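PDB 3I1A: spectinomycin phosphotransferase, which phosphorylates the antibiotic spectinomycin, probably using a nucleotide as phosphate donor, and so acts as an antibiotic resistance factor. Local coordinates for residues Ile21-Ile29 against Tyr40-Phe50. Residues are numbered along the deposited sequence; the frame is centred on the assembly and turned at random. Where two conformers were deposited one is given.
Sequences IDIHTAQFI and YQADSESKSYF
With CG placed between its backbone N and carbonyl carbon (chi1 55°), the imidazole of His-24 folds back over Asp-43, whose carbonyl O sits 3.3 Å above the centre of the ring, while the CA of Glu-45 lies at the ring edge. The backbone N of the same histidine binds Asp-43 O at 2.9 Å, a nearly straight bond that opens the antiparallel pairing of strands 25-29 and 38-43. Asp-43 N then donates to Thr-25 O, and Gln-27 N to Gln-41 O and Gln-41 N to Gln-27 O follow, each 2.8 Å. Between these pairs, the CA atoms of Ala-26 and Ala-42 are 4.1 Å apart, as a non-hydrogen-bonded pair brings them; methyls suit this face because they leave room for Ile-23 and Leu-15. On the same face, Phe-28 sets CD1 over one face of the Tyr-40 ring, the planes inclined at 59°. Earlier in the chain, Ile-23 lays CG2 against Ala-42 CB and CD1 against Tyr-49 CD2 (both 3.7 Å), and Ile-21 CD1 makes an off-centre CH-pi contact with the Tyr-49 ring. Opposite, Gln-41 NE2 reaches a syn lone pair of Asp-43 OD2 at 2.9 Å, which would steady the carboxylate beside Thr-25 CG2. Ile-29 CD1 touches the ring of Phe-50, a nucleotide-binding residue. Strand 25-29, outermost in the five-stranded sheet, is thus held by backbone bonds, largely polar on one face and packed by apolar side chains on the side of helix 10-19.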
loop_
_atom_site.group_PDB
_atom_site.type_symbol
_atom_site.label_atom_id
_atom_site.label_comp_id
_atom_site.label_asym_id
_atom_site.label_seq_id
_atom_site.Cartn_x
_atom_site.Cartn_y
_atom_site.Cartn_z
ATOM N N ILE A 21 -12.901 27.698 -5.691
ATOM C CA ILE A 21 -11.690 27.799 -6.479
ATOM C C ILE A 21 -11.959 28.080 -7.957
ATOM O O ILE A 21 -12.819 27.438 -8.578
ATOM C CB ILE A 21 -10.864 26.508 -6.376
ATOM C CG1 ILE A 21 -10.440 26.254 -4.923
ATOM C CG2 ILE A 21 -9.649 26.606 -7.288
ATOM C CD1 ILE A 21 -9.921 24.797 -4.713
ATOM N N ASP A 22 -11.240 29.053 -8.517
ATOM C CA ASP A 22 -11.398 29.385 -9.932
ATOM C C ASP A 22 -10.351 28.637 -10.748
ATOM O O ASP A 22 -9.148 28.887 -10.634
ATOM C CB ASP A 22 -11.255 30.893 -10.184
ATOM C CG ASP A 22 -12.536 31.657 -9.918
ATOM O OD1 ASP A 22 -13.619 31.206 -10.347
ATOM O OD2 ASP A 22 -12.458 32.728 -9.289
ATOM N N ILE A 23 -10.827 27.706 -11.563
ATOM C CA ILE A 23 -9.978 26.890 -12.408
ATOM C C ILE A 23 -10.157 27.408 -13.825
ATOM O O ILE A 23 -11.281 27.686 -14.259
ATOM C CB ILE A 23 -10.398 25.394 -12.343
ATOM C CG1 ILE A 23 -10.165 24.856 -10.929
ATOM C CG2 ILE A 23 -9.612 24.571 -13.361
ATOM C CD1 ILE A 23 -8.738 24.949 -10.476
ATOM N N HIS A 24 -9.052 27.544 -14.543
ATOM C CA HIS A 24 -9.115 28.062 -15.901
ATOM C C HIS A 24 -8.911 26.955 -16.918
ATOM O O HIS A 24 -9.164 27.139 -18.098
ATOM C CB HIS A 24 -8.061 29.169 -16.086
ATOM C CG HIS A 24 -6.665 28.749 -15.737
ATOM N ND1 HIS A 24 -5.968 27.797 -16.453
ATOM C CD2 HIS A 24 -5.835 29.149 -14.742
ATOM C CE1 HIS A 24 -4.773 27.628 -15.913
ATOM N NE2 HIS A 24 -4.667 28.436 -14.873
ATOM N N THR A 25 -8.475 25.793 -16.453
ATOM C CA THR A 25 -8.258 24.676 -17.356
ATOM C C THR A 25 -8.288 23.351 -16.598
ATOM O O THR A 25 -7.655 23.206 -15.551
ATOM C CB THR A 25 -6.904 24.827 -18.106
ATOM O OG1 THR A 25 -6.857 23.912 -19.208
ATOM C CG2 THR A 25 -5.741 24.557 -17.172
ATOM N N ALA A 26 -9.036 22.393 -17.134
ATOM C CA ALA A 26 -9.164 21.073 -16.525
ATOM C C ALA A 26 -8.996 20.008 -17.602
ATOM O O ALA A 26 -9.531 20.129 -18.697
ATOM C CB ALA A 26 -10.521 20.928 -15.852
ATOM N N GLN A 27 -8.261 18.955 -17.280
ATOM C CA GLN A 27 -8.007 17.910 -18.251
ATOM C C GLN A 27 -8.027 16.519 -17.620
ATOM O O GLN A 27 -7.475 16.310 -16.538
ATOM C CB GLN A 27 -6.649 18.185 -18.906
ATOM C CG GLN A 27 -6.241 17.216 -19.983
ATOM C CD GLN A 27 -4.906 17.590 -20.598
ATOM O OE1 GLN A 27 -4.730 18.705 -21.100
ATOM N NE2 GLN A 27 -3.958 16.658 -20.570
ATOM N N PHE A 28 -8.671 15.571 -18.295
ATOM C CA PHE A 28 -8.741 14.200 -17.791
ATOM C C PHE A 28 -7.354 13.585 -17.835
ATOM O O PHE A 28 -6.631 13.777 -18.808
ATOM C CB PHE A 28 -9.690 13.363 -18.649
ATOM C CG PHE A 28 -9.733 11.903 -18.273
ATOM C CD1 PHE A 28 -10.045 11.509 -16.976
ATOM C CD2 PHE A 28 -9.481 10.918 -19.230
ATOM C CE1 PHE A 28 -10.109 10.154 -16.628
ATOM C CE2 PHE A 28 -9.543 9.560 -18.895
ATOM C CZ PHE A 28 -9.860 9.181 -17.583
ATOM N N ILE A 29 -6.990 12.853 -16.782
ATOM C CA ILE A 29 -5.688 12.192 -16.692
ATOM C C ILE A 29 -5.881 10.709 -16.995
ATOM O O ILE A 29 -6.448 9.975 -16.187
ATOM C CB ILE A 29 -5.082 12.306 -15.276
ATOM C CG1 ILE A 29 -4.876 13.773 -14.904
ATOM C CG2 ILE A 29 -3.762 11.547 -15.213
ATOM C CD1 ILE A 29 -4.352 13.964 -13.510
ATOM N N TYR A 40 -8.269 13.946 -12.678
ATOM C CA TYR A 40 -8.205 15.115 -13.536
ATOM C C TYR A 40 -7.197 16.106 -12.999
ATOM O O TYR A 40 -6.957 16.153 -11.786
ATOM C CB TYR A 40 -9.562 15.839 -13.564
ATOM C CG TYR A 40 -10.750 15.061 -14.077
ATOM C CD1 TYR A 40 -11.420 14.149 -13.264
ATOM C CD2 TYR A 40 -11.206 15.248 -15.389
ATOM C CE1 TYR A 40 -12.516 13.434 -13.742
ATOM C CE2 TYR A 40 -12.293 14.545 -15.878
ATOM C CZ TYR A 40 -12.942 13.635 -15.049
ATOM O OH TYR A 40 -14.000 12.919 -15.540
ATOM N N GLN A 41 -6.614 16.900 -13.898
ATOM C CA GLN A 41 -5.698 17.961 -13.488
ATOM C C GLN A 41 -6.467 19.250 -13.736
ATOM O O GLN A 41 -6.902 19.514 -14.865
ATOM C CB GLN A 41 -4.407 17.983 -14.318
ATOM C CG GLN A 41 -3.487 19.162 -13.930
ATOM C CD GLN A 41 -2.284 19.318 -14.851
ATOM O OE1 GLN A 41 -1.504 18.385 -15.028
ATOM N NE2 GLN A 41 -2.128 20.507 -15.435
ATOM N N ALA A 42 -6.660 20.040 -12.683
ATOM C CA ALA A 42 -7.380 21.301 -12.798
ATOM C C ALA A 42 -6.467 22.402 -12.263
ATOM O O ALA A 42 -6.027 22.351 -11.116
ATOM C CB ALA A 42 -8.680 21.237 -11.998
ATOM N N ASP A 43 -6.198 23.400 -13.092
ATOM C CA ASP A 43 -5.295 24.487 -12.712
ATOM C C ASP A 43 -5.939 25.840 -12.454
ATOM O O ASP A 43 -6.790 26.292 -13.227
ATOM C CB ASP A 43 -4.238 24.667 -13.803
ATOM C CG ASP A 43 -3.535 23.379 -14.147
ATOM O OD1 ASP A 43 -2.813 22.848 -13.282
ATOM O OD2 ASP A 43 -3.713 22.897 -15.282
ATOM N N SER A 44 -5.522 26.474 -11.355
ATOM C CA SER A 44 -5.986 27.808 -10.997
ATOM C C SER A 44 -4.835 28.697 -11.428
ATOM O O SER A 44 -3.683 28.247 -11.461
ATOM C CB SER A 44 -6.173 27.955 -9.483
ATOM O OG SER A 44 -4.925 28.084 -8.817
ATOM N N GLU A 45 -5.126 29.947 -11.767
ATOM C CA GLU A 45 -4.070 30.867 -12.186
ATOM C C GLU A 45 -2.978 30.926 -11.120
ATOM O O GLU A 45 -1.859 31.360 -11.387
ATOM C CB GLU A 45 -4.655 32.268 -12.426
ATOM C CG GLU A 45 -5.677 32.303 -13.555
ATOM C CD GLU A 45 -6.251 33.682 -13.817
ATOM O OE1 GLU A 45 -5.463 34.642 -13.960
ATOM O OE2 GLU A 45 -7.494 33.807 -13.897
ATOM N N SER A 46 -3.308 30.451 -9.922
ATOM C CA SER A 46 -2.396 30.463 -8.786
ATOM C C SER A 46 -1.744 29.116 -8.495
ATOM O O SER A 46 -0.593 29.071 -8.056
ATOM C CB SER A 46 -3.152 30.921 -7.533
ATOM O OG SER A 46 -4.070 31.969 -7.828
ATOM N N LYS A 47 -2.474 28.023 -8.722
ATOM C CA LYS A 47 -1.945 26.685 -8.445
ATOM C C LYS A 47 -2.462 25.608 -9.409
ATOM O O LYS A 47 -3.116 25.903 -10.402
ATOM C CB LYS A 47 -2.307 26.269 -7.012
ATOM C CG LYS A 47 -1.930 27.278 -5.936
ATOM C CD LYS A 47 -2.577 26.925 -4.605
ATOM C CE LYS A 47 -2.281 27.979 -3.553
ATOM N NZ LYS A 47 -2.943 27.689 -2.242
ATOM N N SER A 48 -2.148 24.354 -9.095
ATOM C CA SER A 48 -2.589 23.217 -9.894
ATOM C C SER A 48 -3.231 22.218 -8.943
ATOM O O SER A 48 -2.732 21.999 -7.840
ATOM C CB SER A 48 -1.401 22.571 -10.603
ATOM O OG SER A 48 -1.845 21.565 -11.496
ATOM N N TYR A 49 -4.336 21.602 -9.368
ATOM C CA TYR A 49 -5.041 20.643 -8.524
ATOM C C TYR A 49 -5.244 19.272 -9.160
ATOM O O TYR A 49 -5.414 19.146 -10.382
ATOM C CB TYR A 49 -6.418 21.197 -8.150
ATOM C CG TYR A 49 -6.376 22.457 -7.321
ATOM C CD1 TYR A 49 -6.333 22.401 -5.932
ATOM C CD2 TYR A 49 -6.391 23.698 -7.929
ATOM C CE1 TYR A 49 -6.311 23.566 -5.164
ATOM C CE2 TYR A 49 -6.370 24.870 -7.175
ATOM C CZ TYR A 49 -6.329 24.794 -5.799
ATOM O OH TYR A 49 -6.304 25.960 -5.065
ATOM N N PHE A 50 -5.228 18.257 -8.309
ATOM C CA PHE A 50 -5.458 16.872 -8.727
ATOM C C PHE A 50 -6.829 16.506 -8.173
ATOM O O PHE A 50 -7.061 16.499 -6.945
ATOM C CB PHE A 50 -4.369 15.959 -8.150
ATOM C CG PHE A 50 -4.563 14.506 -8.451
ATOM C CD1 PHE A 50 -5.114 13.656 -7.501
ATOM C CD2 PHE A 50 -4.183 13.972 -9.693
ATOM C CE1 PHE A 50 -5.289 12.291 -7.771
ATOM C CE2 PHE A 50 -4.355 12.613 -9.971
ATOM C CZ PHE A 50 -4.907 11.773 -9.014
#